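Local coordinates for protein epidermin leader peptide processing serine protease EpiP (Staphylococcus aureus subsp. aureus, PDB 3QFH) that probably cleaves the leader peptide from the lantibiotic epidermin precursor as a subtilisin-like serine endopeptidase, at residues E19-T30 with P49-K60. Residues are numbered along the deposited sequence; the frame is centred on the assembly and turned at random.
With SO4 (sulfate ion), chain L.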
ATOM      1  N   GLU A  19     -18.609  15.350  26.154  1.00 65.48           N
ATOM      2  CA  GLU A  19     -17.514  15.021  25.245  1.00 64.00           C
ATOM      3  C   GLU A  19     -18.035  14.261  24.003  1.00 59.83           C
ATOM      4  O   GLU A  19     -18.787  13.303  24.118  1.00 56.76           O
ATOM      5  CB  GLU A  19     -16.482  14.159  25.983  1.00 64.43           C
ATOM      6  CG  GLU A  19     -15.150  13.998  25.267  1.00 65.67           C
ATOM      7  CD  GLU A  19     -14.326  15.272  25.269  1.00 72.45           C
ATOM      8  OE1 GLU A  19     -13.329  15.333  24.509  1.00 74.00           O
ATOM      9  OE2 GLU A  19     -14.669  16.213  26.031  1.00 76.12           O
ATOM     10  N   GLU A  20     -17.625  14.701  22.824  1.00 57.99           N
ATOM     11  CA  GLU A  20     -18.066  14.084  21.588  1.00 55.59           C
ATOM     12  C   GLU A  20     -16.834  13.417  20.967  1.00 52.39           C
ATOM     13  O   GLU A  20     -15.799  14.056  20.804  1.00 54.20           O
ATOM     14  CB  GLU A  20     -18.656  15.161  20.684  1.00 57.49           C
ATOM     15  CG  GLU A  20     -19.564  14.655  19.587  1.00 58.86           C
ATOM     16  CD  GLU A  20     -20.050  15.773  18.657  1.00 64.08           C
ATOM     17  OE1 GLU A  20     -19.615  16.937  18.830  1.00 70.87           O
ATOM     18  OE2 GLU A  20     -20.859  15.481  17.742  1.00 65.87           O
ATOM     19  N   LEU A  21     -16.933  12.128  20.656  1.00 48.11           N
ATOM     20  CA  LEU A  21     -15.798  11.374  20.116  1.00 45.62           C
ATOM     21  C   LEU A  21     -16.116  10.685  18.798  1.00 41.69           C
ATOM     22  O   LEU A  21     -17.278  10.521  18.423  1.00 39.77           O
ATOM     23  CB  LEU A  21     -15.354  10.309  21.115  1.00 45.82           C
ATOM     24  CG  LEU A  21     -15.064  10.763  22.549  1.00 50.39           C
ATOM     25  CD1 LEU A  21     -14.798   9.531  23.415  1.00 52.31           C
ATOM     26  CD2 LEU A  21     -13.896  11.769  22.617  1.00 51.63           C
ATOM     27  N   TYR A  22     -15.057  10.261  18.122  1.00 39.39           N
ATOM     28  CA  TYR A  22     -15.161   9.573  16.847  1.00 36.87           C
ATOM     29  C   TYR A  22     -15.330   8.073  17.057  1.00 35.34           C
ATOM     30  O   TYR A  22     -14.467   7.421  17.653  1.00 34.37           O
ATOM     31  CB  TYR A  22     -13.919   9.849  15.986  1.00 37.72           C
ATOM     32  CG  TYR A  22     -13.896  11.241  15.364  1.00 39.98           C
ATOM     33  CD1 TYR A  22     -13.404  12.350  16.063  1.00 42.73           C
ATOM     34  CD2 TYR A  22     -14.371  11.440  14.070  1.00 39.71           C
ATOM     35  CE1 TYR A  22     -13.393  13.638  15.467  1.00 43.48           C
ATOM     36  CE2 TYR A  22     -14.374  12.708  13.478  1.00 41.13           C
ATOM     37  CZ  TYR A  22     -13.891  13.794  14.172  1.00 41.61           C
ATOM     38  OH  TYR A  22     -13.902  15.017  13.548  1.00 41.00           O
ATOM     39  N   TYR A  23     -16.452   7.535  16.582  1.00 33.79           N
ATOM     40  CA  TYR A  23     -16.704   6.097  16.661  1.00 33.00           C
ATOM     41  C   TYR A  23     -16.768   5.462  15.285  1.00 32.52           C
ATOM     42  O   TYR A  23     -17.320   6.035  14.325  1.00 31.24           O
ATOM     43  CB  TYR A  23     -17.993   5.791  17.422  1.00 32.59           C
ATOM     44  CG  TYR A  23     -17.883   6.050  18.901  1.00 34.52           C
ATOM     45  CD1 TYR A  23     -17.390   5.064  19.765  1.00 35.13           C
ATOM     46  CD2 TYR A  23     -18.240   7.281  19.441  1.00 37.19           C
ATOM     47  CE1 TYR A  23     -17.265   5.300  21.128  1.00 37.55           C
ATOM     48  CE2 TYR A  23     -18.113   7.529  20.812  1.00 40.25           C
ATOM     49  CZ  TYR A  23     -17.632   6.533  21.648  1.00 39.31           C
ATOM     50  OH  TYR A  23     -17.514   6.769  23.000  1.00 42.48           O
ATOM     51  N   SER A  24     -16.167   4.280  15.201  1.00 31.72           N
ATOM     52  CA  SER A  24     -16.210   3.462  14.001  1.00 30.86           C
ATOM     53  C   SER A  24     -17.372   2.503  14.187  1.00 30.16           C
ATOM     54  O   SER A  24     -17.473   1.833  15.222  1.00 29.54           O
ATOM     55  CB  SER A  24     -14.898   2.717  13.803  1.00 31.29           C
ATOM     56  OG  SER A  24     -13.851   3.635  13.511  1.00 33.97           O
ATOM     57  N   VAL A  25     -18.259   2.445  13.194  1.00 29.47           N
ATOM     58  CA  VAL A  25     -19.458   1.630  13.300  1.00 29.93           C
ATOM     59  C   VAL A  25     -19.662   0.709  12.114  1.00 30.69           C
ATOM     60  O   VAL A  25     -19.587   1.146  10.960  1.00 31.48           O
ATOM     61  CB  VAL A  25     -20.721   2.535  13.447  1.00 30.50           C
ATOM     62  CG1 VAL A  25     -21.969   1.701  13.573  1.00 30.80           C
ATOM     63  CG2 VAL A  25     -20.583   3.449  14.673  1.00 31.62           C
ATOM     64  N   GLU A  26     -19.917  -0.568  12.408  1.00 30.03           N
ATOM     65  CA  GLU A  26     -20.230  -1.538  11.384  1.00 30.55           C
ATOM     66  C   GLU A  26     -21.719  -1.805  11.470  1.00 31.46           C
ATOM     67  O   GLU A  26     -22.233  -2.221  12.513  1.00 32.12           O
ATOM     68  CB  GLU A  26     -19.400  -2.820  11.542  1.00 30.77           C
ATOM     69  CG  GLU A  26     -19.651  -3.837  10.429  1.00 35.54           C
ATOM     70  CD  GLU A  26     -18.568  -4.916  10.331  1.00 42.46           C
ATOM     71  OE1 GLU A  26     -17.598  -4.904  11.139  1.00 44.52           O
ATOM     72  OE2 GLU A  26     -18.684  -5.768   9.421  1.00 49.36           O
ATOM     73  N   TYR A  27     -22.422  -1.528  10.384  1.00 32.28           N
ATOM     74  CA  TYR A  27     -23.870  -1.685  10.353  1.00 32.46           C
ATOM     75  C   TYR A  27     -24.297  -2.849   9.460  1.00 35.31           C
ATOM     76  O   TYR A  27     -23.474  -3.475   8.803  1.00 35.81           O
ATOM     77  CB  TYR A  27     -24.558  -0.366   9.980  1.00 31.20           C
ATOM     78  CG  TYR A  27     -24.096   0.330   8.708  1.00 29.69           C
ATOM     79  CD1 TYR A  27     -24.730   0.105   7.496  1.00 27.70           C
ATOM     80  CD2 TYR A  27     -23.081   1.273   8.743  1.00 26.42           C
ATOM     81  CE1 TYR A  27     -24.339   0.768   6.344  1.00 32.39           C
ATOM     82  CE2 TYR A  27     -22.673   1.933   7.602  1.00 29.01           C
ATOM     83  CZ  TYR A  27     -23.310   1.681   6.401  1.00 28.85           C
ATOM     84  OH  TYR A  27     -22.914   2.343   5.258  1.00 30.10           O
ATOM     85  N   LYS A  28     -25.585  -3.160   9.456  1.00 37.30           N
ATOM     86  CA  LYS A  28     -26.053  -4.343   8.734  1.00 39.96           C
ATOM     87  C   LYS A  28     -26.703  -4.102   7.382  1.00 40.40           C
ATOM     88  O   LYS A  28     -26.602  -4.942   6.504  1.00 41.28           O
ATOM     89  CB  LYS A  28     -27.003  -5.142   9.637  1.00 40.65           C
ATOM     90  CG  LYS A  28     -26.309  -5.648  10.900  1.00 43.01           C
ATOM     91  CD  LYS A  28     -27.185  -6.562  11.756  1.00 47.25           C
ATOM     92  CE  LYS A  28     -26.429  -6.992  13.019  1.00 48.39           C
ATOM     93  NZ  LYS A  28     -27.184  -7.968  13.864  1.00 52.42           N
ATOM     94  N   ASN A  29     -27.343  -2.955   7.208  1.00 41.11           N
ATOM     95  CA  ASN A  29     -28.102  -2.691   5.992  1.00 42.82           C
ATOM     96  C   ASN A  29     -28.188  -1.198   5.675  1.00 42.40           C
ATOM     97  O   ASN A  29     -28.573  -0.393   6.522  1.00 41.30           O
ATOM     98  CB  ASN A  29     -29.507  -3.271   6.202  1.00 45.12           C
ATOM     99  CG  ASN A  29     -30.430  -3.064   5.011  1.00 47.96           C
ATOM    100  OD1 ASN A  29     -31.513  -2.493   5.153  1.00 52.58           O
ATOM    101  ND2 ASN A  29     -30.010  -3.523   3.839  1.00 52.67           N
ATOM    102  N   THR A  30     -27.835  -0.834   4.449  1.00 42.74           N
ATOM    103  CA  THR A  30     -27.881   0.561   4.010  1.00 42.82           C
ATOM    104  C   THR A  30     -29.212   1.246   4.313  1.00 42.90           C
ATOM    105  O   THR A  30     -29.236   2.287   4.962  1.00 43.10           O
ATOM    106  CB  THR A  30     -27.524   0.667   2.513  1.00 44.21           C
ATOM    107  OG1 THR A  30     -26.106   0.504   2.382  1.00 46.63           O
ATOM    108  CG2 THR A  30     -27.935   2.031   1.912  1.00 44.82           C
ATOM    109  N   PRO A  49     -20.641   2.697   2.002  1.00 32.58           N
ATOM    110  CA  PRO A  49     -21.838   1.849   1.829  1.00 35.11           C
ATOM    111  C   PRO A  49     -21.534   0.397   1.435  1.00 33.60           C
ATOM    112  O   PRO A  49     -22.122  -0.515   1.999  1.00 34.35           O
ATOM    113  CB  PRO A  49     -22.629   2.571   0.727  1.00 36.04           C
ATOM    114  CG  PRO A  49     -22.233   3.991   0.867  1.00 37.57           C
ATOM    115  CD  PRO A  49     -20.772   3.978   1.288  1.00 35.38           C
ATOM    116  N   GLU A  50     -20.588   0.201   0.524  1.00 32.97           N
ATOM    117  CA  GLU A  50     -20.215  -1.142   0.046  1.00 33.53           C
ATOM    118  C   GLU A  50     -19.696  -2.067   1.146  1.00 31.51           C
ATOM    119  O   GLU A  50     -19.735  -3.272   0.993  1.00 32.83           O
ATOM    120  CB  GLU A  50     -19.129  -1.062  -1.045  1.00 34.91           C
ATOM    121  CG  GLU A  50     -19.505  -0.326  -2.327  1.00 39.01           C
ATOM    122  CD  GLU A  50     -19.302   1.188  -2.277  1.00 41.75           C
ATOM    123  OE1 GLU A  50     -19.079   1.757  -1.177  1.00 33.00           O
ATOM    124  OE2 GLU A  50     -19.359   1.800  -3.376  1.00 44.36           O
ATOM    125  N   LEU A  51     -19.166  -1.511   2.224  1.00 29.48           N
ATOM    126  CA  LEU A  51     -18.625  -2.333   3.313  1.00 29.54           C
ATOM    127  C   LEU A  51     -19.481  -2.273   4.573  1.00 29.63           C
ATOM    128  O   LEU A  51     -19.152  -2.896   5.583  1.00 29.56           O
ATOM    129  CB  LEU A  51     -17.239  -1.839   3.673  1.00 28.03           C
ATOM    130  CG  LEU A  51     -16.246  -1.715   2.518  1.00 31.86           C
ATOM    131  CD1 LEU A  51     -14.877  -1.353   3.060  1.00 27.69           C
ATOM    132  CD2 LEU A  51     -16.184  -2.985   1.701  1.00 28.14           C
ATOM    133  N   HIS A  52     -20.549  -1.487   4.532  1.00 29.03           N
ATOM    134  CA  HIS A  52     -21.410  -1.308   5.695  1.00 29.93           C
ATOM    135  C   HIS A  52     -20.657  -0.762   6.916  1.00 29.62           C
ATOM    136  O   HIS A  52     -20.862  -1.226   8.056  1.00 30.52           O
ATOM    137  CB  HIS A  52     -22.157  -2.608   6.033  1.00 29.96           C
ATOM    138  CG  HIS A  52     -23.129  -3.029   4.977  1.00 35.62           C
ATOM    139  ND1 HIS A  52     -23.060  -4.243   4.338  1.00 43.85           N
ATOM    140  CD2 HIS A  52     -24.176  -2.373   4.427  1.00 39.97           C
ATOM    141  CE1 HIS A  52     -24.044  -4.333   3.460  1.00 47.93           C
ATOM    142  NE2 HIS A  52     -24.738  -3.212   3.498  1.00 46.27           N
ATOM    143  N   VAL A  53     -19.789   0.228   6.690  1.00 30.03           N
ATOM    144  CA  VAL A  53     -19.057   0.863   7.791  1.00 29.29           C
ATOM    145  C   VAL A  53     -19.145   2.387   7.701  1.00 29.78           C
ATOM    146  O   VAL A  53     -19.161   2.973   6.614  1.00 28.91           O
ATOM    147  CB  VAL A  53     -17.577   0.400   7.902  1.00 30.84           C
ATOM    148  CG1 VAL A  53     -17.501  -1.094   8.203  1.00 32.10           C
ATOM    149  CG2 VAL A  53     -16.780   0.731   6.647  1.00 32.37           C
ATOM    150  N   ALA A  54     -19.251   3.020   8.863  1.00 28.88           N
ATOM    151  CA  ALA A  54     -19.341   4.465   8.939  1.00 29.74           C
ATOM    152  C   ALA A  54     -18.595   4.954  10.152  1.00 30.26           C
ATOM    153  O   ALA A  54     -18.306   4.190  11.075  1.00 30.88           O
ATOM    154  CB  ALA A  54     -20.783   4.918   9.026  1.00 28.97           C
ATOM    155  N   GLN A  55     -18.248   6.227  10.128  1.00 31.04           N
ATOM    156  CA  GLN A  55     -17.613   6.837  11.270  1.00 31.56           C
ATOM    157  C   GLN A  55     -18.621   7.860  11.729  1.00 30.59           C
ATOM    158  O   GLN A  55     -19.166   8.615  10.926  1.00 32.68           O
ATOM    159  CB  GLN A  55     -16.287   7.481  10.911  1.00 31.18           C
ATOM    160  CG  GLN A  55     -15.445   7.783  12.118  1.00 33.83           C
ATOM    161  CD  GLN A  55     -14.100   8.381  11.742  1.00 40.34           C
ATOM    162  OE1 GLN A  55     -14.001   9.152  10.781  1.00 39.38           O
ATOM    163  NE2 GLN A  55     -13.063   8.060  12.524  1.00 37.67           N
ATOM    164  N   ILE A  56     -18.884   7.868  13.017  1.00 31.69           N
ATOM    165  CA  ILE A  56     -19.871   8.754  13.584  1.00 32.97           C
ATOM    166  C   ILE A  56     -19.274   9.495  14.767  1.00 35.28           C
ATOM    167  O   ILE A  56     -18.526   8.929  15.570  1.00 35.14           O
ATOM    168  CB  ILE A  56     -21.111   7.943  14.024  1.00 32.99           C
ATOM    169  CG1 ILE A  56     -21.651   7.130  12.833  1.00 32.49           C
ATOM    170  CG2 ILE A  56     -22.187   8.863  14.605  1.00 31.31           C
ATOM    171  CD1 ILE A  56     -22.906   6.291  13.166  1.00 36.42           C
ATOM    172  N   LYS A  57     -19.582  10.776  14.854  1.00 36.98           N
ATOM    173  CA  LYS A  57     -19.100  11.575  15.939  1.00 40.19           C
ATOM    174  C   LYS A  57     -20.271  11.654  16.917  1.00 40.33           C
ATOM    175  O   LYS A  57     -21.354  12.126  16.561  1.00 41.05           O
ATOM    176  CB  LYS A  57     -18.660  12.950  15.427  1.00 42.11           C
ATOM    177  CG  LYS A  57     -17.799  13.695  16.409  1.00 47.50           C
ATOM    178  CD  LYS A  57     -17.269  15.025  15.869  1.00 52.12           C
ATOM    179  CE  LYS A  57     -16.388  15.696  16.921  1.00 56.42           C
ATOM    180  NZ  LYS A  57     -15.926  17.057  16.530  1.00 62.46           N
ATOM    181  N   MET A  58     -20.079  11.137  18.124  1.00 40.20           N
ATOM    182  CA  MET A  58     -21.142  11.147  19.133  1.00 41.10           C
ATOM    183  C   MET A  58     -20.623  11.018  20.567  1.00 40.73           C
ATOM    184  O   MET A  58     -19.473  10.647  20.784  1.00 40.09           O
ATOM    185  CB  MET A  58     -22.175  10.049  18.835  1.00 40.61           C
ATOM    186  CG  MET A  58     -21.621   8.660  18.657  1.00 39.88           C
ATOM    187  SD  MET A  58     -22.886   7.457  18.097  1.00 43.05           S
ATOM    188  CE  MET A  58     -21.842   6.054  17.745  1.00 39.60           C
ATOM    189  N   THR A  59     -21.478  11.355  21.537  1.00 40.75           N
ATOM    190  CA  THR A  59     -21.116  11.242  22.952  1.00 42.01           C
ATOM    191  C   THR A  59     -20.994   9.773  23.306  1.00 40.85           C
ATOM    192  O   THR A  59     -21.503   8.911  22.581  1.00 36.76           O
ATOM    193  CB  THR A  59     -22.173  11.886  23.897  1.00 43.80           C
ATOM    194  OG1 THR A  59     -23.424  11.186  23.783  1.00 39.11           O
ATOM    195  CG2 THR A  59     -22.366  13.366  23.568  1.00 46.06           C
ATOM    196  N   LYS A  60     -20.340   9.473  24.424  1.00 43.37           N
ATOM    197  CA  LYS A  60     -20.192   8.070  24.817  1.00 44.75           C
ATOM    198  C   LYS A  60     -21.570   7.503  25.177  1.00 43.73           C
ATOM    199  O   LYS A  60     -21.818   6.320  24.996  1.00 42.44           O
ATOM    200  CB  LYS A  60     -19.211   7.888  25.979  1.00 47.49           C
ATOM    201  CG  LYS A  60     -18.777   6.412  26.149  1.00 50.72           C
ATOM    202  CD  LYS A  60     -17.953   6.161  27.410  1.00 56.12           C
ATOM    203  CE  LYS A  60     -18.834   6.189  28.665  1.00 57.71           C
ATOM    204  NZ  LYS A  60     -18.055   5.870  29.893  1.00 60.18           N
TER
HETATM  205  S   SO4 L 458     -27.614  -3.343   1.477  0.75 57.46           S
HETATM  206  O1  SO4 L 458     -29.056  -3.152   1.361  0.75 58.49           O
HETATM  207  O2  SO4 L 458     -27.324  -4.773   1.491  0.75 57.14           O
HETATM  208  O3  SO4 L 458     -26.932  -2.715   0.348  0.75 56.06           O
HETATM  209  O4  SO4 L 458     -27.151  -2.732   2.715  0.75 54.71           O
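Tyr27 lays one face of its ring over the backbone of His52, with CE2 3.4 Å from the His52 carbonyl carbon and the His52 CB making a CH-pi contact from over that same face. Its chi1 of 53° wedges the ring between its own N and carbonyl carbon, turning it over the His52 backbone just ahead of strand 53-59; Ala54 N lies at the ring edge, Ala54 CB packs 3.8 Å from Tyr27 CE2, and the hydroxyl bonds Asn47. The His52 imidazole, steeply inclined to the Tyr27 ring, points its NE2 at the sulfate, donating to O4 at 2.6 Å, while the backbone N of Thr30 donates to the same oxygen almost straight, at 175°. The ion, probably from the crystallisation liquor, thus sits at the start of helix 30-40. Strands 20-27 and 53-59 are central neighbours in the antiparallel sheet of what is probably the propeptide, a ferredoxin-like fold as in other subtilases; six backbone bonds join them from Leu21 to Val25, and Tyr27 N to His52 O adds a seventh. On the face bearing Tyr23, Val25 and Ile56, Met58 crosses the Tyr23 ring at about a right angle, CG 3.7 Å from CD2. Ser24, Glu26, Val53 and Gln55 are on the opposite face, where Glu26 salt-bridges Lys262 of helix 254-269. Farther along it, the extended Lys57 chain slants across the Tyr22 ring with CD over one face, 4.0 Å from Tyr22 CZ.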